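Side-chain contacts in tRNA (guanine(26)-N(2))-dimethyltransferase (Pyrococcus horikoshii, PDB 2DUL), which probably transfers two methyl groups from S-adenosyl-L-methionine to N2 of the guanine at position 26 of tRNAs: residues Ile4-Gln7 with Lys12-Ile15; Val6-Ala11 with Arg31-Arg36; Ala168-Ala173 with Arg180-Val185; Lys336-Ile341 with Ala352-Phe357; Ser343-Gln348 with Ile372-Arg377. All blocks are in the same frame, centred on the assembly; numbering follows the deposited sequence.

Contact 1. Residues Ile4-Gln7 with Lys12-Ile15; sequences IEVQ and KILI
V6 and I13 are partners in the antiparallel beta hairpin of strands 4-8 and 11-15. V6 N gives its hydrogen to I13 O at 2.8 Å, and I13 N returns a bond of 2.8 Å to V6 O. I4 and I15 make the next hydrogen-bonded pair, where I15 N reaches I4 O at 2.7 Å in a nearly straight bond, 169° at the hydrogen.

On the face carrying V6, I13 and I15, the side chain of I15 can be traced outward. Its CB places CG1 between the backbone N and the carbonyl carbon (chi1 64°), a rotation that sets this methylene 3.6 Å from I4 O. The other branch, CG2, meets V6 CG2 at 3.8 Å, and the terminal CD1 comes to 3.8 Å from V6 CG1, the two side chains crossing at about a right angle. V6 also rests its CG2 on I13 CG1, 3.6 Å away. Branched chains suit this row: they are compatible with extended backbone and offer methyls to both neighbours. Cutting I15 back to alanine would take away CG2 and CD1, and is likely to leave the V6 methyls without their partner across the strands and open a gap there.

On the reverse face L14 CD2 lies 3.5 Å from E5 CB, and L14 also packs on helix 81-94, whereas I13 is buried against helix 60-68. The side chains of E5 and K12 are exposed, their polar ends lying at the margin of the face that packs on helix 81-94. Backbone polarity thus fixes the pairing of the strands, while aliphatic carbon fastens the hairpin to the body of the enzyme.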
# COMPACT_ATOMS: atom_id res chain seq x y z
N ILE A 4 -28.45 -2.87 -8.18
CA ILE A 4 -28.19 -4.29 -8.39
C ILE A 4 -27.50 -4.90 -7.17
O ILE A 4 -26.80 -4.21 -6.44
CB ILE A 4 -27.27 -4.49 -9.61
CG1 ILE A 4 -27.62 -3.48 -10.71
CG2 ILE A 4 -27.43 -5.91 -10.15
CD1 ILE A 4 -26.66 -3.48 -11.88
N GLU A 5 -27.72 -6.20 -6.95
CA GLU A 5 -27.11 -6.88 -5.82
C GLU A 5 -25.90 -7.70 -6.26
O GLU A 5 -25.97 -8.49 -7.21
CB GLU A 5 -28.12 -7.80 -5.13
CG GLU A 5 -27.53 -8.60 -3.98
CD GLU A 5 -28.57 -9.40 -3.21
OE1 GLU A 5 -29.29 -10.20 -3.83
OE2 GLU A 5 -28.66 -9.21 -1.98
N VAL A 6 -24.78 -7.51 -5.56
CA VAL A 6 -23.55 -8.23 -5.87
C VAL A 6 -22.92 -8.76 -4.59
O VAL A 6 -23.22 -8.30 -3.49
CB VAL A 6 -22.52 -7.31 -6.58
CG1 VAL A 6 -23.09 -6.83 -7.91
CG2 VAL A 6 -22.18 -6.13 -5.69
N GLN A 7 -22.05 -9.75 -4.73
CA GLN A 7 -21.38 -10.33 -3.57
C GLN A 7 -19.87 -10.33 -3.73
O GLN A 7 -19.35 -10.60 -4.81
CB GLN A 7 -21.87 -11.76 -3.35
CG GLN A 7 -21.23 -12.44 -2.15
CD GLN A 7 -21.84 -13.78 -1.84
OE1 GLN A 7 -21.88 -14.67 -2.70
NE2 GLN A 7 -22.33 -13.94 -0.61
N LYS A 12 -22.62 -9.30 1.05
CA LYS A 12 -23.62 -9.16 -0.00
C LYS A 12 -24.03 -7.69 0.04
O LYS A 12 -24.47 -7.20 1.09
CB LYS A 12 -24.83 -10.05 0.27
CG LYS A 12 -24.51 -11.53 0.33
CD LYS A 12 -25.76 -12.38 0.50
CE LYS A 12 -25.41 -13.84 0.69
NZ LYS A 12 -24.57 -14.03 1.91
N ILE A 13 -23.86 -6.99 -1.07
CA ILE A 13 -24.20 -5.57 -1.10
C ILE A 13 -24.97 -5.15 -2.34
O ILE A 13 -25.02 -5.86 -3.34
CB ILE A 13 -22.93 -4.69 -1.04
CG1 ILE A 13 -22.04 -5.00 -2.24
CG2 ILE A 13 -22.19 -4.93 0.27
CD1 ILE A 13 -20.91 -4.01 -2.44
N LEU A 14 -25.57 -3.97 -2.25
CA LEU A 14 -26.33 -3.41 -3.35
C LEU A 14 -25.52 -2.27 -3.94
O LEU A 14 -24.95 -1.46 -3.20
CB LEU A 14 -27.68 -2.88 -2.85
CG LEU A 14 -28.61 -3.93 -2.23
CD1 LEU A 14 -29.86 -3.25 -1.70
CD2 LEU A 14 -28.96 -4.98 -3.28
N ILE A 15 -25.44 -2.22 -5.26
CA ILE A 15 -24.71 -1.16 -5.94
C ILE A 15 -25.63 -0.55 -6.99
O ILE A 15 -26.55 -1.21 -7.48
CB ILE A 15 -23.43 -1.69 -6.63
CG1 ILE A 15 -23.81 -2.67 -7.75
CG2 ILE A 15 -22.53 -2.37 -5.61
CD1 ILE A 15 -22.62 -3.16 -8.56

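Contact 2. Residues Val6-Ala11 with Arg31-Arg36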
# COMPACT_ATOMS: atom_id res chain seq x y z
N VAL A 6 -24.78 -7.51 -5.56
CA VAL A 6 -23.55 -8.23 -5.87
C VAL A 6 -22.92 -8.76 -4.59
O VAL A 6 -23.22 -8.30 -3.49
CB VAL A 6 -22.52 -7.31 -6.58
CG1 VAL A 6 -23.09 -6.83 -7.91
CG2 VAL A 6 -22.18 -6.13 -5.69
N GLN A 7 -22.05 -9.75 -4.73
CA GLN A 7 -21.38 -10.33 -3.57
C GLN A 7 -19.87 -10.33 -3.73
O GLN A 7 -19.35 -10.60 -4.81
CB GLN A 7 -21.87 -11.76 -3.35
CG GLN A 7 -21.23 -12.44 -2.15
CD GLN A 7 -21.84 -13.78 -1.84
OE1 GLN A 7 -21.88 -14.67 -2.70
NE2 GLN A 7 -22.33 -13.94 -0.61
N GLU A 8 -19.17 -10.01 -2.65
CA GLU A 8 -17.72 -9.98 -2.62
C GLU A 8 -17.29 -10.56 -1.28
O GLU A 8 -17.56 -9.97 -0.24
CB GLU A 8 -17.18 -8.55 -2.77
CG GLU A 8 -15.67 -8.46 -2.55
CD GLU A 8 -15.12 -7.06 -2.73
OE1 GLU A 8 -14.14 -6.74 -2.03
OE2 GLU A 8 -15.64 -6.30 -3.57
N GLY A 9 -16.62 -11.70 -1.32
CA GLY A 9 -16.20 -12.34 -0.08
C GLY A 9 -17.47 -12.79 0.63
O GLY A 9 -18.40 -13.27 -0.01
N LYS A 10 -17.51 -12.64 1.95
CA LYS A 10 -18.68 -13.03 2.72
C LYS A 10 -19.76 -11.95 2.73
O LYS A 10 -20.82 -12.13 3.34
CB LYS A 10 -18.28 -13.37 4.16
CG LYS A 10 -17.40 -14.61 4.28
CD LYS A 10 -17.07 -14.91 5.73
CE LYS A 10 -16.20 -16.16 5.84
NZ LYS A 10 -15.74 -16.38 7.25
N ALA A 11 -19.50 -10.84 2.05
CA ALA A 11 -20.46 -9.74 2.03
C ALA A 11 -21.37 -9.69 0.81
O ALA A 11 -20.96 -9.99 -0.31
CB ALA A 11 -19.71 -8.41 2.15
N ARG A 31 -12.78 -4.80 -9.42
CA ARG A 31 -11.36 -5.06 -9.61
C ARG A 31 -10.61 -4.79 -8.30
O ARG A 31 -9.49 -5.27 -8.12
CB ARG A 31 -10.80 -4.17 -10.73
CG ARG A 31 -11.41 -4.47 -12.11
CD ARG A 31 -10.86 -3.52 -13.17
NE ARG A 31 -9.43 -3.72 -13.43
CZ ARG A 31 -8.93 -4.70 -14.18
NH1 ARG A 31 -9.74 -5.57 -14.75
NH2 ARG A 31 -7.62 -4.80 -14.35
N MET A 32 -11.23 -4.03 -7.40
CA MET A 32 -10.61 -3.70 -6.11
C MET A 32 -10.89 -4.75 -5.04
O MET A 32 -10.52 -4.57 -3.88
CB MET A 32 -11.09 -2.34 -5.63
CG MET A 32 -10.53 -1.18 -6.42
SD MET A 32 -8.74 -0.99 -6.20
CE MET A 32 -8.69 0.52 -5.24
N ALA A 33 -11.55 -5.84 -5.43
CA ALA A 33 -11.85 -6.91 -4.50
C ALA A 33 -10.55 -7.56 -4.04
O ALA A 33 -10.44 -8.02 -2.90
CB ALA A 33 -12.75 -7.95 -5.16
N LEU A 34 -9.56 -7.61 -4.93
CA LEU A 34 -8.25 -8.19 -4.62
C LEU A 34 -7.59 -7.35 -3.52
O LEU A 34 -7.06 -7.89 -2.55
CB LEU A 34 -7.35 -8.19 -5.86
CG LEU A 34 -5.88 -8.53 -5.64
CD1 LEU A 34 -5.76 -9.95 -5.12
CD2 LEU A 34 -5.10 -8.38 -6.94
N ASN A 35 -7.63 -6.03 -3.70
CA ASN A 35 -7.06 -5.10 -2.73
C ASN A 35 -7.68 -5.35 -1.36
O ASN A 35 -6.98 -5.44 -0.36
CB ASN A 35 -7.34 -3.66 -3.19
CG ASN A 35 -6.82 -2.61 -2.21
OD1 ASN A 35 -7.29 -2.51 -1.08
ND2 ASN A 35 -5.85 -1.81 -2.66
N ARG A 36 -9.01 -5.48 -1.32
CA ARG A 36 -9.69 -5.73 -0.06
C ARG A 36 -9.35 -7.11 0.52
O ARG A 36 -9.28 -7.28 1.74
CB ARG A 36 -11.20 -5.55 -0.24
CG ARG A 36 -11.61 -4.08 -0.45
CD ARG A 36 -13.11 -3.91 -0.57
NE ARG A 36 -13.63 -4.25 -1.90
CZ ARG A 36 -13.68 -3.40 -2.93
NH1 ARG A 36 -13.24 -2.16 -2.80
NH2 ARG A 36 -14.19 -3.80 -4.09
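The salt bridge between E8 and R36 belongs to the predicted S-adenosyl-L-methionine site, since R36 is one of the residues expected to bind that cofactor. R36 grips the carboxylate side-on with two nitrogens, one for each oxygen: NE meets E8 OE1 at 2.5 Å, and NH2 meets E8 OE2 at 2.9 Å. Both oxygens use their syn lone pairs, and the two flat groups are nearly coplanar, 29° apart. A bend at chi3 (-80°) brings the arginine's NE edge round to its partner, while E8 arrives fully extended, long enough to span from strand to helix. A33, being small, lets the acid come close, its CB 3.5 Å from E8 CD. M32 O stands 3.5 Å above the plane of the R36 guanidinium, over its centre.

The buried acid has further partners, R64 at OE1 and the Y28 hydroxyl at OE2, which together would be expected to favour its charged form. R36 NH2 also bonds to N29 O, limiting the rotation of the group.

E8 lies where strand 4-8 enters the type II' turn of the hairpin, and R36 in the first turn of helix 33-46; helix 60-68, which carries R64, lies alongside.

Contact 3. Residues Ala168-Ala173 with Arg180-Val185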
# COMPACT_ATOMS: atom_id res chain seq x y z
N ALA A 168 0.16 8.70 -12.08
CA ALA A 168 0.77 9.61 -13.03
C ALA A 168 1.88 10.42 -12.36
O ALA A 168 2.97 10.58 -12.92
CB ALA A 168 -0.29 10.55 -13.61
N PRO A 169 1.62 10.96 -11.16
CA PRO A 169 2.68 11.73 -10.51
C PRO A 169 3.74 10.82 -9.88
O PRO A 169 4.93 11.13 -9.90
CB PRO A 169 1.92 12.57 -9.49
CG PRO A 169 0.81 11.67 -9.08
CD PRO A 169 0.36 11.07 -10.40
N LEU A 170 3.31 9.69 -9.33
CA LEU A 170 4.25 8.77 -8.69
C LEU A 170 5.16 8.03 -9.67
O LEU A 170 6.24 7.58 -9.30
CB LEU A 170 3.49 7.75 -7.82
CG LEU A 170 2.84 8.35 -6.57
CD1 LEU A 170 2.04 7.29 -5.84
CD2 LEU A 170 3.92 8.93 -5.66
N CYS A 171 4.73 7.92 -10.92
CA CYS A 171 5.55 7.24 -11.91
C CYS A 171 6.37 8.18 -12.78
O CYS A 171 7.03 7.75 -13.71
CB CYS A 171 4.70 6.33 -12.79
SG CYS A 171 4.67 4.64 -12.18
N GLY A 172 6.31 9.47 -12.46
CA GLY A 172 7.09 10.44 -13.20
C GLY A 172 6.46 11.11 -14.41
O GLY A 172 7.05 12.02 -14.98
N ALA A 173 5.27 10.67 -14.82
CA ALA A 173 4.61 11.29 -15.97
C ALA A 173 4.25 12.75 -15.69
O ALA A 173 4.40 13.61 -16.56
CB ALA A 173 3.36 10.50 -16.34
N ARG A 180 4.23 18.74 -5.88
CA ARG A 180 3.19 19.36 -5.08
C ARG A 180 2.52 18.42 -4.08
O ARG A 180 2.33 18.78 -2.92
CB ARG A 180 2.09 19.96 -5.97
CG ARG A 180 2.54 21.10 -6.90
CD ARG A 180 1.34 21.97 -7.31
NE ARG A 180 0.25 21.17 -7.85
CZ ARG A 180 0.22 20.65 -9.08
NH1 ARG A 180 1.23 20.86 -9.92
NH2 ARG A 180 -0.81 19.91 -9.47
N LYS A 181 2.17 17.22 -4.53
CA LYS A 181 1.49 16.26 -3.67
C LYS A 181 2.37 15.45 -2.73
O LYS A 181 2.05 15.28 -1.55
CB LYS A 181 0.66 15.29 -4.53
CG LYS A 181 -0.38 15.96 -5.42
CD LYS A 181 -1.06 14.94 -6.33
CE LYS A 181 -1.94 15.63 -7.37
NZ LYS A 181 -3.09 16.34 -6.74
N TYR A 182 3.48 14.94 -3.26
CA TYR A 182 4.39 14.09 -2.49
C TYR A 182 5.71 14.70 -2.07
O TYR A 182 6.50 14.03 -1.39
CB TYR A 182 4.64 12.80 -3.28
CG TYR A 182 3.36 12.05 -3.55
CD1 TYR A 182 2.76 11.29 -2.55
CD2 TYR A 182 2.72 12.14 -4.79
CE1 TYR A 182 1.55 10.64 -2.76
CE2 TYR A 182 1.49 11.49 -5.01
CZ TYR A 182 0.92 10.75 -3.99
OH TYR A 182 -0.28 10.12 -4.17
N LEU A 183 5.96 15.95 -2.45
CA LEU A 183 7.20 16.63 -2.11
C LEU A 183 8.42 15.75 -2.41
O LEU A 183 9.31 15.57 -1.57
CB LEU A 183 7.17 17.05 -0.63
CG LEU A 183 6.06 18.06 -0.29
CD1 LEU A 183 6.04 18.34 1.21
CD2 LEU A 183 6.29 19.36 -1.08
N ALA A 184 8.46 15.20 -3.62
CA ALA A 184 9.55 14.33 -4.05
C ALA A 184 9.67 14.39 -5.57
O ALA A 184 8.68 14.63 -6.27
CB ALA A 184 9.29 12.89 -3.59
N VAL A 185 10.88 14.16 -6.07
CA VAL A 185 11.17 14.15 -7.50
C VAL A 185 11.08 12.70 -7.98
O VAL A 185 11.89 11.85 -7.60
CB VAL A 185 12.60 14.69 -7.78
CG1 VAL A 185 12.88 14.71 -9.27
CG2 VAL A 185 12.75 16.10 -7.19
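This is a buried apolar contact between two short helices, L170 and P169 of helix 167-170 packing on the ring of Y182 at the end of helix 175-182. The main element is a CH-pi contact: L170 CD2 sits 3.6 Å from the centroid of the Y182 ring, only 14° off its normal, squarely over one face. L170 CG follows at 3.8 Å from Y182 CE2, and the second methyl, CD1, reaches toward the hydroxyl end, 4.0 Å from Y182 OH. P169 comes from another direction, at the ring's edge, with its CG 4.1 Å from Y182 CE2. Leucine suits the face because its forked end spreads methyls across a flat surface. A serine instead of Y182 would probably leave the L170 methyls without their aromatic cover and open a gap beside P169.

I199 of helix 192-209 and A164 of strand 158-164 touch both L170 and Y182, joining the pair to the central sheet. G172, with positive phi, ends the first helix in a Schellman motif before the chain turns back. Both helices lie in the connection from strand 158-164 to 213-223 of a sheet whose seven core strands have the class I methyltransferase order.

Contact 4. Residues Lys336-Ile341 with Ala352-Phe357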
# COMPACT_ATOMS: atom_id res chain seq x y z
N LYS A 336 19.76 -12.54 -22.35
CA LYS A 336 19.24 -13.88 -22.13
C LYS A 336 17.86 -13.74 -21.50
O LYS A 336 17.42 -12.62 -21.22
CB LYS A 336 20.17 -14.66 -21.19
CG LYS A 336 21.60 -14.76 -21.68
CD LYS A 336 22.51 -15.39 -20.64
CE LYS A 336 23.95 -15.45 -21.13
NZ LYS A 336 24.88 -15.94 -20.07
N LYS A 337 17.19 -14.86 -21.26
CA LYS A 337 15.86 -14.82 -20.66
C LYS A 337 15.95 -14.65 -19.14
O LYS A 337 16.93 -15.04 -18.52
CB LYS A 337 15.09 -16.10 -20.98
CG LYS A 337 13.68 -16.07 -20.45
CD LYS A 337 13.06 -17.45 -20.32
CE LYS A 337 11.70 -17.33 -19.66
NZ LYS A 337 11.78 -16.50 -18.42
N VAL A 338 14.90 -14.07 -18.56
CA VAL A 338 14.85 -13.84 -17.11
C VAL A 338 15.15 -15.09 -16.28
O VAL A 338 15.97 -15.05 -15.36
CB VAL A 338 13.48 -13.27 -16.69
CG1 VAL A 338 13.38 -13.21 -15.17
CG2 VAL A 338 13.29 -11.89 -17.29
N GLU A 339 14.47 -16.19 -16.58
CA GLU A 339 14.68 -17.42 -15.83
C GLU A 339 16.13 -17.87 -15.89
O GLU A 339 16.69 -18.33 -14.90
CB GLU A 339 13.78 -18.54 -16.37
CG GLU A 339 13.83 -19.81 -15.51
CD GLU A 339 13.14 -20.99 -16.16
OE1 GLU A 339 11.95 -20.86 -16.55
OE2 GLU A 339 13.78 -22.06 -16.28
N GLU A 340 16.74 -17.74 -17.07
CA GLU A 340 18.13 -18.14 -17.27
C GLU A 340 19.09 -17.26 -16.46
O GLU A 340 20.06 -17.74 -15.88
CB GLU A 340 18.50 -18.06 -18.75
CG GLU A 340 17.70 -19.00 -19.64
CD GLU A 340 17.89 -18.74 -21.13
OE1 GLU A 340 17.39 -19.55 -21.94
OE2 GLU A 340 18.53 -17.72 -21.49
N ILE A 341 18.80 -15.97 -16.43
CA ILE A 341 19.63 -15.02 -15.71
C ILE A 341 19.59 -15.26 -14.21
O ILE A 341 20.62 -15.24 -13.54
CB ILE A 341 19.18 -13.57 -16.01
CG1 ILE A 341 19.33 -13.29 -17.51
CG2 ILE A 341 20.02 -12.59 -15.21
CD1 ILE A 341 18.67 -12.00 -17.97
N ALA A 352 18.93 -13.79 -6.13
CA ALA A 352 18.25 -13.24 -7.29
C ALA A 352 16.84 -13.80 -7.38
O ALA A 352 16.64 -15.01 -7.28
CB ALA A 352 19.02 -13.58 -8.56
N THR A 353 15.86 -12.91 -7.56
CA THR A 353 14.47 -13.32 -7.66
C THR A 353 13.74 -12.41 -8.64
O THR A 353 14.26 -11.38 -9.06
CB THR A 353 13.71 -13.18 -6.32
OG1 THR A 353 13.54 -11.79 -6.01
CG2 THR A 353 14.48 -13.85 -5.19
N ARG A 354 12.53 -12.82 -9.01
CA ARG A 354 11.70 -12.02 -9.90
C ARG A 354 11.08 -11.00 -8.95
O ARG A 354 11.21 -11.12 -7.73
CB ARG A 354 10.61 -12.88 -10.53
CG ARG A 354 11.10 -13.91 -11.53
CD ARG A 354 10.01 -14.94 -11.84
NE ARG A 354 10.44 -15.94 -12.81
CZ ARG A 354 10.49 -15.75 -14.12
NH1 ARG A 354 10.91 -16.72 -14.92
NH2 ARG A 354 10.11 -14.59 -14.64
N THR A 355 10.40 -9.99 -9.50
CA THR A 355 9.75 -8.99 -8.66
C THR A 355 8.38 -8.63 -9.21
O THR A 355 8.18 -8.58 -10.42
CB THR A 355 10.58 -7.69 -8.55
OG1 THR A 355 9.77 -6.68 -7.92
CG2 THR A 355 11.02 -7.20 -9.93
N HIS A 356 7.43 -8.39 -8.31
CA HIS A 356 6.07 -8.03 -8.70
C HIS A 356 6.02 -6.64 -9.34
O HIS A 356 5.01 -6.28 -9.95
CB HIS A 356 5.16 -8.05 -7.47
CG HIS A 356 5.36 -6.87 -6.56
ND1 HIS A 356 4.57 -5.74 -6.62
CD2 HIS A 356 6.30 -6.61 -5.62
CE1 HIS A 356 5.01 -4.85 -5.76
NE2 HIS A 356 6.06 -5.35 -5.13
N PHE A 357 7.09 -5.87 -9.21
CA PHE A 357 7.13 -4.52 -9.77
C PHE A 357 7.20 -4.49 -11.30
O PHE A 357 6.76 -3.52 -11.93
CB PHE A 357 8.31 -3.73 -9.20
CG PHE A 357 8.12 -3.28 -7.77
CD1 PHE A 357 7.06 -2.45 -7.43
CD2 PHE A 357 9.01 -3.67 -6.78
CE1 PHE A 357 6.88 -2.01 -6.11
CE2 PHE A 357 8.85 -3.24 -5.46
CZ PHE A 357 7.78 -2.41 -5.13
O HOH W 1 9.67 -14.07 -17.62
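The guanidinium of R354 lies against the first turn of helix 338-347, meeting V338 with a face and K337 with an edge. V338 CG1 stands over that face, 3.6 Å from R354 NH2; this methyl is the branch anti to the backbone N (chi1 172°). Valine suits the spot, being able to press carbon on a flat group without needing a polar partner. E339 adds its CB, 3.7 Å from R354 NH1.

At the edge, in the guanidinium plane, K337 NZ comes to 3.6 Å from R354 NH1, two like charges close together. A water also lies in that plane and accepts from both, at 3.1 Å from R354 NH2 and in a weak bond from K337 NZ. The carboxylate of E339 is too far for a salt bridge, OE1 being 4.6 Å from R354 NH1, but it probably eases the repulsion.

The helices and three-stranded sheet here have the topology of a winged helix: helix 338-347 is the third helix, and R354 is on the first strand of the wing hairpin, 352-355 with 361-364.

R354 is extended from CG to NE, a long reach that carries its charge from the strand to the helix start, and its side chain also touches M311 and I342. K337 occupies the N-cap, where its backbone N donates to E340 OE2 at 3.2 Å, three residues on. Further along the strand segment T355 makes an ST turn, its OG1 accepting from F357 N at 3.1 Å, and the same hydroxyl is bonded to E315.

Contact 5. Residues Ser343-Gln348 with Ile372-Arg377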
# COMPACT_ATOMS: atom_id res chain seq x y z
N SER A 343 18.91 -18.06 -12.68
CA SER A 343 19.63 -19.30 -12.42
C SER A 343 21.13 -19.06 -12.44
O SER A 343 21.86 -19.54 -11.57
CB SER A 343 19.26 -20.37 -13.46
OG SER A 343 17.90 -20.75 -13.34
N ALA A 344 21.59 -18.31 -13.44
CA ALA A 344 23.01 -18.01 -13.57
C ALA A 344 23.54 -17.21 -12.38
O ALA A 344 24.63 -17.48 -11.88
CB ALA A 344 23.26 -17.24 -14.86
N LEU A 345 22.77 -16.23 -11.92
CA LEU A 345 23.18 -15.41 -10.78
C LEU A 345 23.30 -16.25 -9.51
O LEU A 345 24.26 -16.11 -8.75
CB LEU A 345 22.18 -14.27 -10.56
CG LEU A 345 22.27 -13.13 -11.59
CD1 LEU A 345 21.09 -12.18 -11.42
CD2 LEU A 345 23.59 -12.40 -11.42
N ARG A 346 22.31 -17.11 -9.28
CA ARG A 346 22.31 -17.97 -8.11
C ARG A 346 23.49 -18.94 -8.15
O ARG A 346 24.09 -19.24 -7.12
CB ARG A 346 20.98 -18.74 -8.03
CG ARG A 346 19.80 -17.85 -7.69
CD ARG A 346 18.48 -18.62 -7.72
NE ARG A 346 17.36 -17.76 -7.33
CZ ARG A 346 16.08 -18.13 -7.38
NH1 ARG A 346 15.75 -19.34 -7.79
NH2 ARG A 346 15.14 -17.27 -7.01
N GLU A 347 23.83 -19.41 -9.35
CA GLU A 347 24.97 -20.32 -9.49
C GLU A 347 26.28 -19.62 -9.15
O GLU A 347 27.23 -20.26 -8.71
CB GLU A 347 25.04 -20.88 -10.92
CG GLU A 347 24.15 -22.10 -11.14
CD GLU A 347 24.35 -22.73 -12.50
OE1 GLU A 347 25.51 -22.93 -12.91
OE2 GLU A 347 23.33 -23.05 -13.16
N GLN A 348 26.32 -18.31 -9.34
CA GLN A 348 27.52 -17.53 -9.03
C GLN A 348 27.55 -17.13 -7.56
O GLN A 348 28.46 -16.43 -7.12
CB GLN A 348 27.59 -16.28 -9.90
CG GLN A 348 27.84 -16.55 -11.37
CD GLN A 348 27.83 -15.28 -12.20
OE1 GLN A 348 28.65 -14.38 -11.99
NE2 GLN A 348 26.91 -15.21 -13.15
N ILE A 372 25.25 -7.30 -15.82
CA ILE A 372 25.42 -7.07 -17.26
C ILE A 372 26.19 -8.20 -17.93
O ILE A 372 25.82 -8.67 -19.01
CB ILE A 372 26.15 -5.73 -17.53
CG1 ILE A 372 25.32 -4.57 -16.98
CG2 ILE A 372 26.39 -5.55 -19.02
CD1 ILE A 372 23.90 -4.52 -17.49
N GLU A 373 27.27 -8.63 -17.29
CA GLU A 373 28.08 -9.71 -17.84
C GLU A 373 27.24 -10.98 -17.90
O GLU A 373 27.41 -11.80 -18.79
CB GLU A 373 29.33 -9.93 -16.99
CG GLU A 373 30.28 -10.97 -17.58
CD GLU A 373 31.61 -11.04 -16.84
OE1 GLU A 373 31.62 -11.44 -15.65
OE2 GLU A 373 32.65 -10.69 -17.44
N THR A 374 26.33 -11.13 -16.95
CA THR A 374 25.48 -12.31 -16.89
C THR A 374 24.32 -12.30 -17.90
O THR A 374 23.94 -13.35 -18.41
CB THR A 374 24.87 -12.50 -15.49
OG1 THR A 374 25.93 -12.56 -14.52
CG2 THR A 374 24.05 -13.77 -15.43
N ILE A 375 23.77 -11.13 -18.19
CA ILE A 375 22.65 -11.07 -19.13
C ILE A 375 23.09 -11.07 -20.59
O ILE A 375 22.31 -11.42 -21.48
CB ILE A 375 21.76 -9.82 -18.90
CG1 ILE A 375 22.54 -8.54 -19.20
CG2 ILE A 375 21.23 -9.82 -17.47
CD1 ILE A 375 21.73 -7.27 -18.97
N LYS A 376 24.34 -10.69 -20.84
CA LYS A 376 24.89 -10.65 -22.20
C LYS A 376 24.62 -11.96 -22.92
O LYS A 376 25.17 -13.00 -22.56
CB LYS A 376 26.40 -10.41 -22.16
CG LYS A 376 26.80 -8.96 -21.94
CD LYS A 376 26.62 -8.13 -23.20
CE LYS A 376 27.55 -8.61 -24.31
NZ LYS A 376 27.46 -7.76 -25.53
N ARG A 377 23.76 -11.92 -23.93
CA ARG A 377 23.43 -13.12 -24.69
C ARG A 377 24.39 -13.28 -25.87
O ARG A 377 25.21 -14.22 -25.83
CB ARG A 377 21.99 -13.04 -25.19
CG ARG A 377 21.51 -14.30 -25.91
CD ARG A 377 19.99 -14.30 -26.07
NE ARG A 377 19.50 -13.18 -26.87
CZ ARG A 377 18.21 -12.92 -27.09
NH1 ARG A 377 17.28 -13.71 -26.56
NH2 ARG A 377 17.86 -11.88 -27.83
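T374 is the residue on which A344, L345 and Q348 converge, in a helix-helix contact between the third helix of the winged helix, 338-347, and the chain's last helix, 368-375, which follows the wing. It joins the last turns of the first to the end of the second. The backbones approach closely, with A344 CA 7.0 Å from T374 CA, as the small alanine permits.

In the apolar part two methyls meet, A344 CB touching T374 CG2 at 3.6 Å, while L345 CD2 lies alongside the hydroxyl oxygen, 3.9 Å from T374 OG1. Threonine suits its place by carrying both kinds of group: with chi1 at -56° its CG2 is anti to the backbone N and turns to the alanine, while its hydroxyl takes the other branch. L345 also packs on F371 and A352, tying the same two helices and the wing hairpin together.

The polar part centres on that hydroxyl. T374 OG1 is bonded to V370 O one turn back in its own helix, which satisfies it inside the helix and holds its rotation. It is also an acceptor for Q348, whose side chain comes from the opposite direction, extended beyond CG, just past the helix end. A second, weak bond links the amide to A344 O at 3.5 Å from Q348 NE2. The stronger one runs from Q348 NE2 to T374 OG1, 3.1 Å long and 156° at the hydrogen, with the oxygen 16° out of the amide plane.

Along the chain contacts 1 and 2 come first, starting from the same strand, 4-8, and their centres are 10 Å apart; contact 1 closes the hairpin, and contact 2 ties it to helix 33-46, which holds R36 of the predicted cofactor site. Contact 3 follows in the methyltransferase region, its centre 29 Å from that of contact 2. Contacts 4 and 5 cross in sequence near the C-terminus, share helix 338-347 and again have centres 10 Å apart; they touch where R346 NH2 meets A352 O at 2.7 Å. Contacts 1 and 5 are the most widely separated, 51 Å between centres, so the N-terminal hairpin and the winged-helix region lie far apart and are held by separate local contacts.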